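Local coordinates for putative polysaccharide biosynthesis protein with aminopeptidase-like domain (Clostridium acetobutylicum, PDB 3K9T) that probably takes part in the biosynthesis of modified polysaccharides, binding one zinc ion per subunit in an aminopeptidase-like domain not expected to act as a peptidase, at residues C194-S199 with V250-G255; G17-L22 with G200-T205. One frame throughout, in Å; residues are numbered along the deposited sequence. Where two conformers were deposited one is given.

Both contacts are built on helix 194-211, and both are buried, but they use it in different ways. Contact 1 holds the zinc-binding segment 194-199, at the N-terminal end of the helix, against the loop that follows strand 245-250; its chemistry is polar, with N195 and S199 gripping backbone amides of the loop. Contact 2 begins at the very next residue and joins the second stretch of the helix to helix 12-26 through aliphatic carbons, with no hydrogen bond across. The two meet where A251 packs on I204 and V254 on L203. One helix thus passes from metal-site chemistry to plain core packing within a few residues.

Contact 1 (C194-S199 with V250-G255); sequences CNDNLS and VATCVG. With ZN (zinc ion), chain B.
N195 and S199 hold the loop 250-255 against the zinc-binding segment 194-199 at the N-terminal end of helix 194-211, at the end of strand 245-250 in the central sheet of the aminopeptidase-like domain. The tight part lies here. The carboxamide of N195 spans the backbone of C253, and its OD1 takes the amide N-H of G255 at 2.8 Å, with N nearly in line with the C=O bond (161°). S199 relays between the segments: OG, placed between its own backbone N and carbonyl carbon (chi1 62°), donates to N195 O at 2.6 Å and accepts from V254 N at 3.0 Å. N195 O also receives a weak, bent bond from C253 N, and V254 CG2 lies over the S199 carbonyl, 3.4 Å from its O. The amides of V254 and G255 are thus firmly held by S199 and N195, that of C253 only weakly, while N195 ND2 reaches on to D256.

Toward the metal the contact loosens. D196 meets the loop mainly through its CB, 4.0 Å from C253 SG, because its carboxylate is committed to the zinc ion, which H190 and H325 also bind; a bound imidazole, probably from the crystallisation liquor, lies close to D196 and may mark a pocket here. OD1 of D196 and OG1 of T252 both bond to the hydroxyl of Y187, a second-shell residue that probably helps orient the carboxylate. The peptide bond between D196 and N197 is cis, as it is after the metal-binding aspartate of related zinc aminopeptidases. Beyond it, the N197 side chain crosses that of T252 at about a right angle. Its ND2 bonds to T186 OG1 and its OD1 takes the backbone N-H of G200; T252 OG1, 3.3 Å from N197 OD1, adds only a weak, unsettled link.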
ATOM      1  N   CYS A 194     -24.226  32.144  -5.034  1.00 25.85           N
ATOM      2  CA  CYS A 194     -24.804  30.974  -5.642  1.00 26.29           C
ATOM      3  C   CYS A 194     -24.128  29.626  -5.322  1.00 25.57           C
ATOM      4  O   CYS A 194     -24.764  28.782  -4.737  1.00 25.96           O
ATOM      5  CB  CYS A 194     -24.900  31.207  -7.152  1.00 28.03           C
ATOM      6  SG  CYS A 194     -26.096  32.516  -7.567  1.00 26.07           S
ATOM      7  N   ASN A 195     -22.869  29.413  -5.693  1.00 26.10           N
ATOM      8  CA  ASN A 195     -22.214  28.139  -5.432  1.00 26.37           C
ATOM      9  C   ASN A 195     -22.129  27.876  -3.922  1.00 25.28           C
ATOM     10  O   ASN A 195     -22.488  26.786  -3.422  1.00 22.01           O
ATOM     11  CB  ASN A 195     -20.833  28.052  -6.101  1.00 28.80           C
ATOM     12  CG  ASN A 195     -20.512  26.610  -6.627  1.00 34.45           C
ATOM     13  OD1 ASN A 195     -21.418  25.857  -6.972  1.00 27.53           O
ATOM     14  ND2 ASN A 195     -19.229  26.253  -6.694  1.00 25.68           N
ATOM     15  N   ASP A 196     -21.726  28.903  -3.185  1.00 26.68           N
ATOM     16  CA  ASP A 196     -21.660  28.847  -1.725  1.00 24.26           C
ATOM     17  C   ASP A 196     -22.683  29.865  -1.142  1.00 26.30           C
ATOM     18  O   ASP A 196     -22.332  31.032  -1.014  1.00 29.48           O
ATOM     19  CB  ASP A 196     -20.220  29.165  -1.300  1.00 22.33           C
ATOM     20  CG  ASP A 196     -20.048  29.217   0.193  1.00 22.52           C
ATOM     21  OD1 ASP A 196     -20.825  28.536   0.883  1.00 24.18           O
ATOM     22  OD2 ASP A 196     -19.155  29.950   0.692  1.00 19.92           O
ATOM     23  N   ASN A 197     -23.934  29.473  -0.811  1.00 25.42           N
ATOM     24  CA  ASN A 197     -24.438  28.085  -0.908  1.00 26.31           C
ATOM     25  C   ASN A 197     -25.912  27.908  -1.268  1.00 29.36           C
ATOM     26  O   ASN A 197     -26.615  27.099  -0.627  1.00 29.65           O
ATOM     27  CB  ASN A 197     -24.176  27.279   0.385  1.00 23.78           C
ATOM     28  CG  ASN A 197     -24.570  25.804   0.248  1.00 26.94           C
ATOM     29  OD1 ASN A 197     -24.384  25.188  -0.807  1.00 20.58           O
ATOM     30  ND2 ASN A 197     -25.140  25.238   1.315  1.00 22.45           N
ATOM     31  N   LEU A 198     -26.378  28.610  -2.307  1.00 27.71           N
ATOM     32  CA  LEU A 198     -27.718  28.327  -2.833  1.00 26.12           C
ATOM     33  C   LEU A 198     -27.686  27.016  -3.619  1.00 23.85           C
ATOM     34  O   LEU A 198     -28.704  26.383  -3.793  1.00 26.77           O
ATOM     35  CB  LEU A 198     -28.288  29.462  -3.727  1.00 22.98           C
ATOM     36  CG  LEU A 198     -28.659  30.691  -2.922  1.00 27.81           C
ATOM     37  CD1 LEU A 198     -29.205  31.772  -3.803  1.00 16.68           C
ATOM     38  CD2 LEU A 198     -29.653  30.307  -1.792  1.00 16.54           C
ATOM     39  N   SER A 199     -26.534  26.594  -4.113  1.00 24.32           N
ATOM     40  CA  SER A 199     -26.493  25.360  -4.919  1.00 25.44           C
ATOM     41  C   SER A 199     -26.846  24.120  -4.062  1.00 25.35           C
ATOM     42  O   SER A 199     -27.632  23.266  -4.470  1.00 25.22           O
ATOM     43  CB  SER A 199     -25.131  25.216  -5.590  1.00 25.58           C
ATOM     44  OG  SER A 199     -24.074  25.117  -4.640  1.00 27.33           O
ATOM     45  N   VAL A 250     -22.607  16.238   3.245  1.00 24.25           N
ATOM     46  CA  VAL A 250     -22.886  17.659   3.312  1.00 24.02           C
ATOM     47  C   VAL A 250     -22.785  18.204   1.853  1.00 26.68           C
ATOM     48  O   VAL A 250     -21.759  18.068   1.174  1.00 25.25           O
ATOM     49  CB  VAL A 250     -21.896  18.397   4.221  1.00 25.56           C
ATOM     50  CG1 VAL A 250     -22.119  19.898   4.124  1.00 26.60           C
ATOM     51  CG2 VAL A 250     -21.953  17.900   5.695  1.00 17.85           C
ATOM     52  N   ALA A 251     -23.860  18.820   1.374  1.00 24.62           N
ATOM     53  CA  ALA A 251     -23.909  19.314   0.016  1.00 21.98           C
ATOM     54  C   ALA A 251     -23.657  20.818   0.006  1.00 25.20           C
ATOM     55  O   ALA A 251     -24.381  21.597   0.621  1.00 23.27           O
ATOM     56  CB  ALA A 251     -25.255  19.007  -0.629  1.00 19.46           C
ATOM     57  N   THR A 252     -22.623  21.219  -0.720  1.00 26.86           N
ATOM     58  CA  THR A 252     -22.338  22.614  -0.927  1.00 28.17           C
ATOM     59  C   THR A 252     -21.549  22.731  -2.215  1.00 27.65           C
ATOM     60  O   THR A 252     -21.002  21.734  -2.688  1.00 25.35           O
ATOM     61  CB  THR A 252     -21.547  23.196   0.247  1.00 28.48           C
ATOM     62  OG1 THR A 252     -21.240  24.542  -0.053  1.00 24.91           O
ATOM     63  CG2 THR A 252     -20.256  22.429   0.513  1.00 24.88           C
ATOM     64  N   CYS A 253     -21.527  23.927  -2.793  1.00 26.09           N
ATOM     65  CA  CYS A 253     -20.719  24.208  -3.984  1.00 28.38           C
ATOM     66  C   CYS A 253     -20.910  23.199  -5.100  1.00 27.73           C
ATOM     67  O   CYS A 253     -19.931  22.730  -5.677  1.00 25.42           O
ATOM     68  CB  CYS A 253     -19.234  24.260  -3.599  1.00 30.24           C
ATOM     69  SG  CYS A 253     -18.846  25.584  -2.418  1.00 25.80           S
ATOM     70  N   VAL A 254     -22.168  22.887  -5.398  1.00 25.76           N
ATOM     71  CA  VAL A 254     -22.482  21.813  -6.309  1.00 26.86           C
ATOM     72  C   VAL A 254     -22.962  22.304  -7.678  1.00 27.20           C
ATOM     73  O   VAL A 254     -23.461  21.491  -8.477  1.00 25.99           O
ATOM     74  CB  VAL A 254     -23.558  20.855  -5.706  1.00 26.43           C
ATOM     75  CG1 VAL A 254     -22.967  20.020  -4.579  1.00 23.44           C
ATOM     76  CG2 VAL A 254     -24.788  21.637  -5.269  1.00 24.21           C
ATOM     77  N   GLY A 255     -22.754  23.590  -7.982  1.00 24.31           N
ATOM     78  CA  GLY A 255     -23.395  24.206  -9.145  1.00 22.76           C
ATOM     79  C   GLY A 255     -22.572  24.770 -10.292  1.00 25.53           C
ATOM     80  O   GLY A 255     -23.141  25.117 -11.346  1.00 27.21           O
TER
HETATM   81 ZN    ZN B 435     -18.965  30.283   2.595  1.00 27.22          ZN

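Contact 2 (G17-L22 with G200-T205); sequences GEIYNL and GVALIT
I19 and L22 pack on A202 in a small aliphatic helix-helix contact with no hydrogen bond across it, buried in the aminopeptidase-like domain and away from the zinc site. The axes of the segments 17-22 and 200-205 approach to 8.9 Å, running at 133° to each other, and the backbones come nearest at I19 and A202. The CB of A202 sits in the notch between the two larger residues. CG2 of I19 comes to 3.5 Å from A202 CB; with this branch anti to the backbone N, CG1 is left to carry CD1 toward L203, where I19 CD1 and L203 CD1 are 4.4 Å apart.

L22 covers the next turn. Its CG is anti to the backbone N (chi1 177°), and L22 CD2 rests 3.8 Å from A202 CA while also touching CG2 of T205, whose side chain it meets at about a right angle. T205 can offer a methyl here because its hydroxyl turns back into its own helix: OG1 bonds to V201 O at 2.9 Å, on the opposite face of that carbonyl from T205 N.

Around this core, Y343 of helix 336-355 touches both I19 and L203. Helix 36-45 flanks the other end, with I44 on L22 and I45 on T205, while F224 of strand 219-225 backs I204 and T205 from the central sheet.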
ATOM      1  N   GLY A  17     -32.282  22.558 -14.745  1.00 25.41           N
ATOM      2  CA  GLY A  17     -32.949  23.810 -15.003  1.00 25.78           C
ATOM      3  C   GLY A  17     -33.863  24.252 -13.888  1.00 24.05           C
ATOM      4  O   GLY A  17     -33.848  25.421 -13.540  1.00 24.59           O
ATOM      5  N   GLU A  18     -34.647  23.324 -13.332  1.00 22.61           N
ATOM      6  CA  GLU A  18     -35.569  23.603 -12.220  0.60 22.81           C
ATOM      7  C   GLU A  18     -34.784  23.953 -10.956  1.00 22.44           C
ATOM      8  O   GLU A  18     -35.197  24.780 -10.160  1.00 22.41           O
ATOM      9  CB  GLU A  18     -36.481  22.385 -11.959  0.60 23.07           C
ATOM     10  CG  GLU A  18     -37.320  21.938 -13.173  0.60 26.37           C
ATOM     11  CD  GLU A  18     -38.277  20.762 -12.882  0.60 30.80           C
ATOM     12  OE1 GLU A  18     -37.756  19.637 -12.874  0.60 29.95           O
ATOM     13  OE2 GLU A  18     -39.516  20.953 -12.653  0.60 26.51           O
ATOM     14  N   ILE A  19     -33.634  23.288 -10.779  1.00 24.00           N
ATOM     15  CA  ILE A  19     -32.765  23.549  -9.630  1.00 23.83           C
ATOM     16  C   ILE A  19     -32.237  24.981  -9.768  1.00 23.08           C
ATOM     17  O   ILE A  19     -32.230  25.731  -8.794  1.00 17.51           O
ATOM     18  CB  ILE A  19     -31.601  22.534  -9.483  1.00 25.63           C
ATOM     19  CG1 ILE A  19     -32.134  21.107  -9.216  1.00 29.15           C
ATOM     20  CG2 ILE A  19     -30.678  22.936  -8.344  1.00 19.10           C
ATOM     21  CD1 ILE A  19     -31.059  19.989  -9.374  1.00 26.35           C
ATOM     22  N   TYR A  20     -31.854  25.377 -10.990  1.00 24.79           N
ATOM     23  CA  TYR A  20     -31.374  26.745 -11.241  1.00 23.23           C
ATOM     24  C   TYR A  20     -32.428  27.817 -10.880  1.00 23.15           C
ATOM     25  O   TYR A  20     -32.122  28.832 -10.223  1.00 18.60           O
ATOM     26  CB  TYR A  20     -30.940  26.949 -12.705  1.00 23.04           C
ATOM     27  CG  TYR A  20     -30.625  28.402 -12.929  1.00 31.27           C
ATOM     28  CD1 TYR A  20     -29.429  28.950 -12.462  1.00 33.07           C
ATOM     29  CD2 TYR A  20     -31.550  29.253 -13.490  1.00 28.70           C
ATOM     30  CE1 TYR A  20     -29.153  30.290 -12.598  1.00 37.02           C
ATOM     31  CE2 TYR A  20     -31.273  30.594 -13.640  1.00 36.36           C
ATOM     32  CZ  TYR A  20     -30.073  31.120 -13.190  1.00 37.90           C
ATOM     33  OH  TYR A  20     -29.801  32.484 -13.334  1.00 42.74           O
ATOM     34  N   ASN A  21     -33.665  27.575 -11.328  1.00 23.91           N
ATOM     35  CA  ASN A  21     -34.782  28.490 -11.100  1.00 22.50           C
ATOM     36  C   ASN A  21     -35.075  28.733  -9.618  1.00 23.27           C
ATOM     37  O   ASN A  21     -35.443  29.856  -9.249  1.00 24.36           O
ATOM     38  CB  ASN A  21     -36.027  27.990 -11.789  1.00 20.19           C
ATOM     39  CG  ASN A  21     -35.934  28.049 -13.306  1.00 21.37           C
ATOM     40  OD1 ASN A  21     -35.098  28.756 -13.868  1.00 25.92           O
ATOM     41  ND2 ASN A  21     -36.818  27.293 -13.986  1.00 23.02           N
ATOM     42  N   LEU A  22     -34.914  27.688  -8.795  1.00 22.13           N
ATOM     43  CA  LEU A  22     -35.024  27.800  -7.344  1.00 22.48           C
ATOM     44  C   LEU A  22     -33.886  28.681  -6.797  1.00 24.37           C
ATOM     45  O   LEU A  22     -34.103  29.536  -5.924  1.00 26.48           O
ATOM     46  CB  LEU A  22     -34.994  26.405  -6.687  1.00 23.17           C
ATOM     47  CG  LEU A  22     -35.031  26.298  -5.143  1.00 27.26           C
ATOM     48  CD1 LEU A  22     -36.097  27.239  -4.559  1.00 15.34           C
ATOM     49  CD2 LEU A  22     -35.193  24.812  -4.624  1.00 10.62           C
ATOM     50  N   GLY A 200     -26.300  24.057  -2.852  1.00 26.63           N
ATOM     51  CA  GLY A 200     -26.567  22.913  -1.961  1.00 27.46           C
ATOM     52  C   GLY A 200     -28.011  22.887  -1.509  1.00 26.92           C
ATOM     53  O   GLY A 200     -28.646  21.818  -1.416  1.00 23.35           O
ATOM     54  N   VAL A 201     -28.520  24.091  -1.224  1.00 28.00           N
ATOM     55  CA  VAL A 201     -29.882  24.266  -0.776  1.00 24.56           C
ATOM     56  C   VAL A 201     -30.813  23.793  -1.881  1.00 24.76           C
ATOM     57  O   VAL A 201     -31.673  22.971  -1.618  1.00 21.85           O
ATOM     58  CB  VAL A 201     -30.215  25.737  -0.380  1.00 22.33           C
ATOM     59  CG1 VAL A 201     -31.726  25.883  -0.111  1.00 16.56           C
ATOM     60  CG2 VAL A 201     -29.432  26.123   0.818  1.00 13.04           C
ATOM     61  N   ALA A 202     -30.620  24.277  -3.119  1.00 22.25           N
ATOM     62  CA  ALA A 202     -31.528  23.873  -4.212  1.00 18.95           C
ATOM     63  C   ALA A 202     -31.350  22.407  -4.564  1.00 19.48           C
ATOM     64  O   ALA A 202     -32.350  21.739  -4.837  1.00 17.52           O
ATOM     65  CB  ALA A 202     -31.403  24.751  -5.437  1.00 17.27           C
ATOM     66  N   LEU A 203     -30.115  21.883  -4.506  1.00 21.02           N
ATOM     67  CA  LEU A 203     -29.885  20.465  -4.855  1.00 23.32           C
ATOM     68  C   LEU A 203     -30.587  19.502  -3.902  1.00 24.86           C
ATOM     69  O   LEU A 203     -31.293  18.608  -4.321  1.00 27.90           O
ATOM     70  CB  LEU A 203     -28.386  20.137  -4.942  1.00 22.37           C
ATOM     71  CG  LEU A 203     -28.018  18.648  -5.034  1.00 23.97           C
ATOM     72  CD1 LEU A 203     -28.410  18.203  -6.374  1.00 18.97           C
ATOM     73  CD2 LEU A 203     -26.536  18.335  -4.778  1.00 20.63           C
ATOM     74  N   ILE A 204     -30.336  19.668  -2.618  1.00 25.75           N
ATOM     75  CA  ILE A 204     -30.882  18.810  -1.577  1.00 26.66           C
ATOM     76  C   ILE A 204     -32.418  18.887  -1.645  1.00 27.44           C
ATOM     77  O   ILE A 204     -33.090  17.877  -1.476  1.00 26.42           O
ATOM     78  CB  ILE A 204     -30.261  19.260  -0.204  1.00 28.38           C
ATOM     79  CG1 ILE A 204     -28.793  18.838  -0.143  1.00 34.24           C
ATOM     80  CG2 ILE A 204     -30.906  18.735   0.961  1.00 23.21           C
ATOM     81  CD1 ILE A 204     -28.586  17.445  -0.381  1.00 30.97           C
ATOM     82  N   THR A 205     -32.967  20.060  -1.974  1.00 25.86           N
ATOM     83  CA  THR A 205     -34.409  20.198  -2.113  1.00 25.34           C
ATOM     84  C   THR A 205     -34.939  19.226  -3.173  1.00 25.53           C
ATOM     85  O   THR A 205     -35.878  18.446  -2.914  1.00 23.85           O
ATOM     86  CB  THR A 205     -34.814  21.647  -2.371  1.00 25.41           C
ATOM     87  OG1 THR A 205     -34.468  22.400  -1.201  1.00 24.47           O
ATOM     88  CG2 THR A 205     -36.347  21.779  -2.632  1.00 15.37           C
TER